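Local coordinates for protein putative endo-1,4-beta-xylanase (Bacteroides thetaiotaomicron VPI-5482, PDB 5MSX) that is a calcium-binding member of glycoside hydrolase family 43, probably cleaving O-glycosidic bonds, perhaps as an arabinofuranosidase, in plant pectin, at residues E393-R398 with C428-D433. Sequence-based numbering, arbitrary orientation.
Sequences EIYFVR and CSPHTD. With EDO (1,2-ethanediol), chain B.
Pro430 CB sits over the centre of one face of the Tyr395 ring in a CH-pi contact, 3.6 Å from the ring centroid, and CG of the proline, which follows a cis peptide bond, continues along the ring to CZ and OH. A water lies at the edge of that ring, bonded to both Phe396 O and Ser429 OG. The Phe396 ring carries Ile394 CG2 over the centre of one face and meets His431 ND1 with its edge, 3.7 Å from CD2; the two rings are inclined at 68°. Cys428 SG covers the His431 ring, nearer its margin than its centre. The backbones pair as antiparallel strands 386-396 and 425-436 of the F5/8 type C (discoidin-like) beta domain, Ile394 and His431 forming the hydrogen-bonded pair: Ile394 N to His431 O is 2.9 Å and His431 N to Ile394 O 2.8 Å. Beyond Tyr395 and Pro430 the backbones diverge, and an ethanediol, probably from the crystallisation solution, bridges them: O1 accepts from Phe396 N (2.8 Å) and donates to Ser429 OG, which chi1 (-166°, anti to N) brings to both this oxygen and the water. Glu393 and Thr432 run side by side, the carboxylate engaged by Arg391. Tyr395 also touches Glu455 of the calcium site and bonds through OH to Trp76 O; an alanine here would probably leave Pro430 without its aromatic platform and that carbonyl without its hydroxyl partner.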
loop_
_atom_site.group_PDB
_atom_site.type_symbol
_atom_site.label_atom_id
_atom_site.label_comp_id
_atom_site.label_asym_id
_atom_site.label_seq_id
_atom_site.Cartn_x
_atom_site.Cartn_y
_atom_site.Cartn_z
ATOM N N GLU C 393 14.594 -28.452 -28.620
ATOM C CA GLU C 393 14.014 -27.170 -28.221
ATOM C C GLU C 393 14.040 -26.246 -29.435
ATOM O O GLU C 393 15.114 -25.942 -29.972
ATOM C CB GLU C 393 14.793 -26.592 -27.035
ATOM C CG GLU C 393 14.915 -27.590 -25.891
ATOM C CD GLU C 393 15.260 -26.972 -24.541
ATOM O OE1 GLU C 393 15.877 -25.879 -24.496
ATOM O OE2 GLU C 393 14.929 -27.614 -23.523
ATOM N N ILE C 394 12.855 -25.830 -29.855
ATOM C CA ILE C 394 12.674 -25.049 -31.059
ATOM C C ILE C 394 12.165 -23.652 -30.752
ATOM O O ILE C 394 11.070 -23.470 -30.207
ATOM C CB ILE C 394 11.660 -25.688 -32.030
ATOM C CG1 ILE C 394 12.065 -27.127 -32.365
ATOM C CG2 ILE C 394 11.566 -24.858 -33.310
ATOM C CD1 ILE C 394 10.953 -27.908 -33.041
ATOM N N TYR C 395 12.936 -22.669 -31.198
ATOM C CA TYR C 395 12.537 -21.277 -31.102
ATOM C C TYR C 395 12.086 -20.822 -32.471
ATOM O O TYR C 395 12.919 -20.472 -33.302
ATOM C CB TYR C 395 13.732 -20.458 -30.638
ATOM C CG TYR C 395 14.179 -20.740 -29.230
ATOM C CD1 TYR C 395 15.109 -21.733 -28.946
ATOM C CD2 TYR C 395 13.685 -19.979 -28.172
ATOM C CE1 TYR C 395 15.517 -21.979 -27.631
ATOM C CE2 TYR C 395 14.097 -20.202 -26.866
ATOM C CZ TYR C 395 15.003 -21.191 -26.606
ATOM O OH TYR C 395 15.373 -21.378 -25.310
ATOM N N PHE C 396 10.786 -20.847 -32.721
ATOM C CA PHE C 396 10.247 -20.405 -34.008
ATOM C C PHE C 396 10.222 -18.892 -34.132
ATOM O O PHE C 396 10.204 -18.146 -33.131
ATOM C CB PHE C 396 8.818 -20.934 -34.282
ATOM C CG PHE C 396 8.715 -22.446 -34.399
ATOM C CD1 PHE C 396 9.022 -23.098 -35.609
ATOM C CD2 PHE C 396 8.284 -23.235 -33.312
ATOM C CE1 PHE C 396 8.923 -24.493 -35.721
ATOM C CE2 PHE C 396 8.170 -24.627 -33.428
ATOM C CZ PHE C 396 8.500 -25.249 -34.628
ATOM N N VAL C 397 10.146 -18.453 -35.379
ATOM C CA VAL C 397 9.945 -17.049 -35.724
ATOM C C VAL C 397 8.469 -16.655 -35.510
ATOM O O VAL C 397 7.558 -17.440 -35.812
ATOM C CB VAL C 397 10.373 -16.793 -37.200
ATOM C CG1 VAL C 397 9.974 -15.398 -37.642
ATOM C CG2 VAL C 397 11.862 -17.008 -37.356
ATOM N N ARG C 398 8.241 -15.431 -35.032
ATOM C CA ARG C 398 6.918 -14.964 -34.582
ATOM C C ARG C 398 6.230 -15.952 -33.599
ATOM O O ARG C 398 5.062 -16.329 -33.784
ATOM C CB ARG C 398 5.990 -14.598 -35.746
ATOM C CG ARG C 398 4.813 -13.733 -35.291
ATOM C CD ARG C 398 3.843 -13.468 -36.420
ATOM N NE ARG C 398 4.380 -12.496 -37.370
ATOM C CZ ARG C 398 3.795 -12.134 -38.514
ATOM N NH1 ARG C 398 2.640 -12.666 -38.887
ATOM N NH2 ARG C 398 4.370 -11.229 -39.288
ATOM N N CYS C 428 3.943 -20.241 -27.255
ATOM C CA CYS C 428 5.012 -20.322 -26.286
ATOM C C CYS C 428 6.353 -20.337 -27.028
ATOM O O CYS C 428 6.362 -20.352 -28.234
ATOM C CB CYS C 428 4.831 -21.573 -25.437
ATOM S SG CYS C 428 5.175 -23.124 -26.304
ATOM N N SER C 429 7.472 -20.281 -26.322
ATOM C CA SER C 429 8.795 -20.540 -26.924
ATOM C C SER C 429 9.765 -20.843 -25.807
ATOM O O SER C 429 9.700 -20.186 -24.797
ATOM C CB SER C 429 9.331 -19.340 -27.734
ATOM O OG SER C 429 10.433 -19.754 -28.543
ATOM N N PRO C 430 10.645 -21.818 -25.939
ATOM C CA PRO C 430 10.721 -22.720 -27.075
ATOM C C PRO C 430 9.627 -23.798 -27.061
ATOM O O PRO C 430 8.877 -23.922 -26.092
ATOM C CB PRO C 430 12.099 -23.331 -26.926
ATOM C CG PRO C 430 12.363 -23.313 -25.434
ATOM C CD PRO C 430 11.585 -22.166 -24.868
ATOM N N HIS C 431 9.507 -24.530 -28.163
ATOM C CA HIS C 431 8.737 -25.784 -28.195
ATOM C C HIS C 431 9.658 -26.945 -27.924
ATOM O O HIS C 431 10.591 -27.187 -28.700
ATOM C CB HIS C 431 8.070 -25.941 -29.541
ATOM C CG HIS C 431 6.783 -25.221 -29.631
ATOM N ND1 HIS C 431 6.683 -23.912 -30.047
ATOM C CD2 HIS C 431 5.532 -25.617 -29.314
ATOM C CE1 HIS C 431 5.409 -23.547 -30.005
ATOM N NE2 HIS C 431 4.696 -24.563 -29.570
ATOM N N THR C 432 9.416 -27.641 -26.814
ATOM C CA THR C 432 10.299 -28.684 -26.311
ATOM C C THR C 432 9.645 -30.063 -26.505
ATOM O O THR C 432 8.486 -30.237 -26.191
ATOM C CB THR C 432 10.639 -28.451 -24.821
ATOM O OG1 THR C 432 11.400 -27.245 -24.689
ATOM C CG2 THR C 432 11.503 -29.581 -24.257
ATOM N N ASP C 433 10.390 -31.023 -27.039
ATOM C CA ASP C 433 9.881 -32.392 -27.243
ATOM C C ASP C 433 10.920 -33.368 -26.729
ATOM O O ASP C 433 12.056 -33.383 -27.212
ATOM C CB ASP C 433 9.612 -32.685 -28.723
ATOM C CG ASP C 433 8.495 -31.857 -29.283
ATOM O OD1 ASP C 433 7.326 -32.076 -28.905
ATOM O OD2 ASP C 433 8.781 -30.974 -30.112
HETATM C C1 EDO B . 7.901 -20.350 -30.913
HETATM O O1 EDO B . 9.007 -21.185 -30.572
HETATM C C2 EDO B . 6.530 -21.020 -31.084
HETATM O O2 EDO B . 5.384 -20.202 -31.370
HETATM O O HOH W 1 11.256 -17.866 -30.536
#